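Long-range contact in formate-dependent phosphoribosylglycinamide formyltransferase (Mycobacterium tuberculosis H37Rv, PDB 6KHR), which is an ATP-grasp family protein that assembles as two copies of the same chain: residues I247-Q261 with A311-L323. Sequence-based numbering, arbitrary orientation.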
loop_
_atom_site.group_PDB
_atom_site.type_symbol
_atom_site.label_atom_id
_atom_site.label_comp_id
_atom_site.label_asym_id
_atom_site.label_seq_id
_atom_site.Cartn_x
_atom_site.Cartn_y
_atom_site.Cartn_z
ATOM N N ILE A 247 12.412 0.682 -14.322
ATOM C CA ILE A 247 12.699 1.461 -13.127
ATOM C C ILE A 247 14.180 1.814 -13.170
ATOM O O ILE A 247 15.033 0.914 -13.183
ATOM C CB ILE A 247 12.325 0.692 -11.850
ATOM C CG1 ILE A 247 10.821 0.449 -11.778
ATOM C CG2 ILE A 247 12.754 1.443 -10.572
ATOM C CD1 ILE A 247 10.457 -0.413 -10.535
ATOM N N GLY A 248 14.488 3.121 -13.251
ATOM C CA GLY A 248 15.865 3.585 -13.156
ATOM C C GLY A 248 16.275 3.761 -11.702
ATOM O O GLY A 248 15.467 4.149 -10.856
ATOM N N HIS A 249 17.540 3.467 -11.405
ATOM C CA HIS A 249 18.010 3.607 -10.029
ATOM C C HIS A 249 19.508 3.872 -9.999
ATOM O O HIS A 249 20.213 3.724 -11.001
ATOM C CB HIS A 249 17.662 2.381 -9.169
ATOM C CG HIS A 249 18.289 1.097 -9.621
ATOM N ND1 HIS A 249 19.537 0.682 -9.200
ATOM C CD2 HIS A 249 17.819 0.110 -10.427
ATOM C CE1 HIS A 249 19.812 -0.493 -9.738
ATOM N NE2 HIS A 249 18.789 -0.858 -10.494
ATOM N N ARG A 250 19.980 4.284 -8.819
ATOM C CA ARG A 250 21.361 4.710 -8.616
ATOM C C ARG A 250 21.599 5.029 -7.144
ATOM O O ARG A 250 20.671 5.368 -6.401
ATOM C CB ARG A 250 21.704 5.933 -9.476
ATOM C CG ARG A 250 21.392 7.264 -8.837
ATOM C CD ARG A 250 21.968 8.362 -9.680
ATOM N NE ARG A 250 21.434 9.646 -9.261
ATOM C CZ ARG A 250 21.920 10.366 -8.261
ATOM N NH1 ARG A 250 22.977 9.937 -7.576
ATOM N NH2 ARG A 250 21.344 11.521 -7.949
ATOM N N ASP A 251 22.871 4.987 -6.765
ATOM C CA ASP A 251 23.343 5.305 -5.401
ATOM C C ASP A 251 23.386 6.820 -5.267
ATOM O O ASP A 251 23.931 7.451 -6.117
ATOM C CB ASP A 251 24.662 4.609 -5.107
ATOM C CG ASP A 251 24.460 3.135 -4.847
ATOM O OD1 ASP A 251 23.389 2.772 -4.358
ATOM O OD2 ASP A 251 25.368 2.365 -5.142
ATOM N N ALA A 252 22.833 7.340 -4.185
ATOM C CA ALA A 252 22.743 8.795 -4.022
ATOM C C ALA A 252 23.677 9.281 -2.927
ATOM O O ALA A 252 24.210 8.465 -2.190
ATOM C CB ALA A 252 21.328 9.157 -3.718
ATOM N N ASP A 253 23.804 10.596 -2.859
ATOM C CA ASP A 253 24.676 11.349 -1.924
ATOM C C ASP A 253 24.858 10.678 -0.554
ATOM O O ASP A 253 25.927 10.121 -0.319
ATOM C CB ASP A 253 24.208 12.797 -1.809
ATOM C CG ASP A 253 25.103 13.744 -2.579
ATOM O OD1 ASP A 253 26.224 13.316 -2.918
ATOM O OD2 ASP A 253 24.682 14.894 -2.824
ATOM N N ALA A 254 23.842 10.646 0.302
ATOM C CA ALA A 254 24.086 10.151 1.676
ATOM C C ALA A 254 24.023 8.632 1.839
ATOM O O ALA A 254 23.475 8.213 2.839
ATOM C CB ALA A 254 23.112 10.815 2.598
ATOM N N GLY A 255 24.563 7.831 0.923
ATOM C CA GLY A 255 24.461 6.361 1.056
ATOM C C GLY A 255 23.028 5.870 0.935
ATOM O O GLY A 255 22.691 4.863 1.531
ATOM N N GLU A 256 22.214 6.570 0.160
ATOM C CA GLU A 256 20.799 6.214 -0.012
ATOM C C GLU A 256 20.624 5.706 -1.425
ATOM O O GLU A 256 21.409 6.029 -2.282
ATOM C CB GLU A 256 19.939 7.468 -0.094
ATOM C CG GLU A 256 20.056 8.432 1.062
ATOM C CD GLU A 256 19.185 9.674 0.921
ATOM O OE1 GLU A 256 18.610 9.862 -0.133
ATOM O OE2 GLU A 256 19.096 10.454 1.867
ATOM N N LEU A 257 19.594 4.928 -1.637
ATOM C CA LEU A 257 19.316 4.525 -3.000
ATOM C C LEU A 257 18.198 5.404 -3.561
ATOM O O LEU A 257 17.232 5.718 -2.861
ATOM C CB LEU A 257 18.956 3.042 -3.051
ATOM C CG LEU A 257 18.376 2.525 -4.371
ATOM C CD1 LEU A 257 19.402 2.507 -5.490
ATOM C CD2 LEU A 257 17.751 1.144 -4.181
ATOM N N GLU A 258 18.383 5.862 -4.799
ATOM C CA GLU A 258 17.379 6.620 -5.537
ATOM C C GLU A 258 16.830 5.763 -6.670
ATOM O O GLU A 258 17.580 5.082 -7.359
ATOM C CB GLU A 258 17.950 7.923 -6.108
ATOM C CG GLU A 258 16.910 8.770 -6.858
ATOM C CD GLU A 258 17.492 9.989 -7.602
ATOM O OE1 GLU A 258 18.731 10.125 -7.696
ATOM O OE2 GLU A 258 16.701 10.820 -8.104
ATOM N N SER A 259 15.518 5.780 -6.848
ATOM C CA SER A 259 14.901 5.111 -7.980
ATOM C C SER A 259 13.810 6.015 -8.532
ATOM O O SER A 259 13.418 7.007 -7.905
ATOM C CB SER A 259 14.329 3.736 -7.595
ATOM O OG SER A 259 13.176 3.860 -6.778
ATOM N N TRP A 260 13.307 5.651 -9.709
ATOM C CA TRP A 260 12.313 6.449 -10.411
ATOM C C TRP A 260 11.743 5.593 -11.544
ATOM O O TRP A 260 12.403 4.668 -12.031
ATOM C CB TRP A 260 12.919 7.782 -10.933
ATOM C CG TRP A 260 14.095 7.597 -11.895
ATOM C CD1 TRP A 260 14.023 7.423 -13.256
ATOM C CD2 TRP A 260 15.500 7.537 -11.564
ATOM N NE1 TRP A 260 15.285 7.273 -13.790
ATOM C CE2 TRP A 260 16.211 7.329 -12.782
ATOM C CE3 TRP A 260 16.230 7.624 -10.367
ATOM C CZ2 TRP A 260 17.614 7.215 -12.834
ATOM C CZ3 TRP A 260 17.647 7.514 -10.422
ATOM C CH2 TRP A 260 18.309 7.321 -11.649
ATOM N N GLN A 261 10.516 5.926 -11.958
ATOM C CA GLN A 261 9.717 5.130 -12.888
ATOM C C GLN A 261 8.760 6.075 -13.598
ATOM O O GLN A 261 8.065 6.843 -12.921
ATOM C CB GLN A 261 8.922 4.043 -12.166
ATOM C CG GLN A 261 8.248 3.066 -13.079
ATOM C CD GLN A 261 7.288 2.129 -12.345
ATOM O OE1 GLN A 261 6.504 2.559 -11.491
ATOM N NE2 GLN A 261 7.346 0.840 -12.680
ATOM N N ALA A 311 13.085 -5.951 -4.993
ATOM C CA ALA A 311 14.273 -5.121 -4.848
ATOM C C ALA A 311 13.954 -3.796 -4.161
ATOM O O ALA A 311 12.827 -3.293 -4.211
ATOM C CB ALA A 311 14.909 -4.861 -6.217
ATOM N N GLY A 312 14.970 -3.241 -3.500
ATOM C CA GLY A 312 14.856 -1.907 -2.957
ATOM C C GLY A 312 14.395 -0.881 -3.975
ATOM O O GLY A 312 13.638 0.034 -3.636
ATOM N N SER A 313 14.817 -1.023 -5.239
ATOM C CA SER A 313 14.372 -0.047 -6.233
ATOM C C SER A 313 12.875 -0.135 -6.520
ATOM O O SER A 313 12.291 0.855 -6.975
ATOM C CB SER A 313 15.139 -0.202 -7.539
ATOM O OG SER A 313 14.817 -1.422 -8.162
ATOM N N ALA A 314 12.248 -1.284 -6.248
ATOM C CA ALA A 314 10.819 -1.457 -6.497
ATOM C C ALA A 314 9.944 -0.552 -5.622
ATOM O O ALA A 314 8.767 -0.368 -5.949
ATOM C CB ALA A 314 10.431 -2.922 -6.276
ATOM N N TRP A 315 10.490 0.006 -4.525
ATOM C CA TRP A 315 9.696 0.804 -3.588
ATOM C C TRP A 315 8.930 1.934 -4.264
ATOM O O TRP A 315 7.867 2.332 -3.779
ATOM C CB TRP A 315 10.590 1.409 -2.501
ATOM C CG TRP A 315 10.779 0.514 -1.344
ATOM C CD1 TRP A 315 11.901 -0.184 -1.027
ATOM C CD2 TRP A 315 9.803 0.196 -0.340
ATOM N NE1 TRP A 315 11.691 -0.907 0.115
ATOM C CE2 TRP A 315 10.412 -0.699 0.555
ATOM C CE3 TRP A 315 8.485 0.600 -0.105
ATOM C CZ2 TRP A 315 9.747 -1.208 1.660
ATOM C CZ3 TRP A 315 7.830 0.105 1.003
ATOM C CH2 TRP A 315 8.464 -0.791 1.875
ATOM N N VAL A 316 9.454 2.478 -5.365
ATOM C CA VAL A 316 8.735 3.547 -6.060
ATOM C C VAL A 316 7.338 3.096 -6.458
ATOM O O VAL A 316 6.409 3.914 -6.499
ATOM C CB VAL A 316 9.542 4.036 -7.290
ATOM C CG1 VAL A 316 9.756 2.909 -8.294
ATOM C CG2 VAL A 316 8.849 5.178 -7.972
ATOM N N THR A 317 7.153 1.791 -6.721
ATOM C CA THR A 317 5.876 1.298 -7.232
ATOM C C THR A 317 4.743 1.498 -6.233
ATOM O O THR A 317 3.587 1.636 -6.660
ATOM C CB THR A 317 5.965 -0.184 -7.656
ATOM O OG1 THR A 317 6.378 -1.005 -6.555
ATOM C CG2 THR A 317 6.939 -0.365 -8.834
ATOM N N VAL A 318 5.061 1.596 -4.929
ATOM C CA VAL A 318 4.026 1.790 -3.909
ATOM C C VAL A 318 3.143 2.978 -4.261
ATOM O O VAL A 318 1.946 2.985 -3.953
ATOM C CB VAL A 318 4.669 1.936 -2.504
ATOM C CG1 VAL A 318 3.667 2.427 -1.494
ATOM C CG2 VAL A 318 5.257 0.606 -2.037
ATOM N N ARG A 319 3.699 3.977 -4.962
ATOM C CA ARG A 319 2.926 5.137 -5.387
ATOM C C ARG A 319 2.848 5.343 -6.892
ATOM O O ARG A 319 1.972 6.090 -7.337
ATOM C CB ARG A 319 3.488 6.430 -4.767
ATOM C CG ARG A 319 3.213 6.599 -3.291
ATOM C CD ARG A 319 1.719 6.729 -3.068
ATOM N NE ARG A 319 1.378 6.640 -1.658
ATOM C CZ ARG A 319 0.173 6.309 -1.210
ATOM N NH1 ARG A 319 -0.798 6.040 -2.074
ATOM N NH2 ARG A 319 -0.063 6.247 0.096
ATOM N N SER A 320 3.723 4.728 -7.690
ATOM C CA SER A 320 3.707 5.035 -9.122
ATOM C C SER A 320 2.889 4.059 -9.956
ATOM O O SER A 320 2.545 4.386 -11.100
ATOM C CB SER A 320 5.126 5.085 -9.676
ATOM O OG SER A 320 5.880 3.992 -9.192
ATOM N N GLN A 321 2.558 2.888 -9.428
ATOM C CA GLN A 321 1.763 1.911 -10.159
ATOM C C GLN A 321 0.423 1.715 -9.478
ATOM O O GLN A 321 0.323 1.831 -8.261
ATOM C CB GLN A 321 2.460 0.541 -10.241
ATOM C CG GLN A 321 3.873 0.574 -10.759
ATOM C CD GLN A 321 4.331 -0.764 -11.272
ATOM O OE1 GLN A 321 4.839 -0.854 -12.380
ATOM N NE2 GLN A 321 4.154 -1.816 -10.469
ATOM N N ARG A 322 -0.600 1.393 -10.281
ATOM C CA ARG A 322 -1.870 0.924 -9.731
ATOM C C ARG A 322 -1.653 -0.172 -8.685
ATOM O O ARG A 322 -2.171 -0.091 -7.569
ATOM C CB ARG A 322 -2.775 0.426 -10.862
ATOM C CG ARG A 322 -4.238 0.317 -10.490
ATOM C CD ARG A 322 -5.073 -0.306 -11.622
ATOM N NE ARG A 322 -4.918 -1.763 -11.655
ATOM C CZ ARG A 322 -5.695 -2.651 -11.027
ATOM N NH1 ARG A 322 -6.715 -2.280 -10.281
ATOM N NH2 ARG A 322 -5.444 -3.941 -11.153
ATOM N N LEU A 323 -0.891 -1.203 -9.025
ATOM C CA LEU A 323 -0.573 -2.304 -8.112
ATOM C C LEU A 323 0.918 -2.260 -7.780
ATOM O O LEU A 323 1.765 -2.329 -8.678
ATOM C CB LEU A 323 -0.944 -3.651 -8.731
ATOM C CG LEU A 323 -2.404 -3.767 -9.196
ATOM C CD1 LEU A 323 -2.737 -5.145 -9.744
ATOM C CD2 LEU A 323 -3.328 -3.451 -8.054
#
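Gln261 reaches from the end of strand 256-261 to the far end of the short helix 317-320. Gln261 CB lies against Val316 CG1, at 4.1 Å. CG stands anti to the backbone N (chi1 -171°) and the chain stays extended beyond it, which carries the amide out to Ser320 and Gln321. There Gln261 OE1 comes within 2.8 Å of Ser320 OG, and the methyl CG2 of Thr317 lies nearby. Gln261 NE2 donates to Gln321 OE1 at 3.0 Å, a bent bond (144°) that arrives above the carbonyl plane of Gln321 rather than on a lone pair; the two side chains cross at about a right angle, and their amide planes are 28° apart. NE2 also binds Ala245 O, so this buried nitrogen has two acceptors.

Further along the hairpin, Ser259 OG donates to the backbone O of Ser313 (3.1 Å), tying the strand to the 3-10 turn 312-314. Ile247 and Val316 meet tip to tip, Ile247 CG2 to Val316 CG1 at 4.0 Å, while Ile247 CD1 rests on Thr317 CG2. Ser313 CB lies obliquely beside the His249 ring, 4.0 Å from His249 CD2; Ser313 OG is bonded to Thr227 and His249 NE2 to Glu293. The arrangement is a beta hairpin of the large antiparallel sheet of an ATP-grasp protein, with a turn and short helix packed on one face.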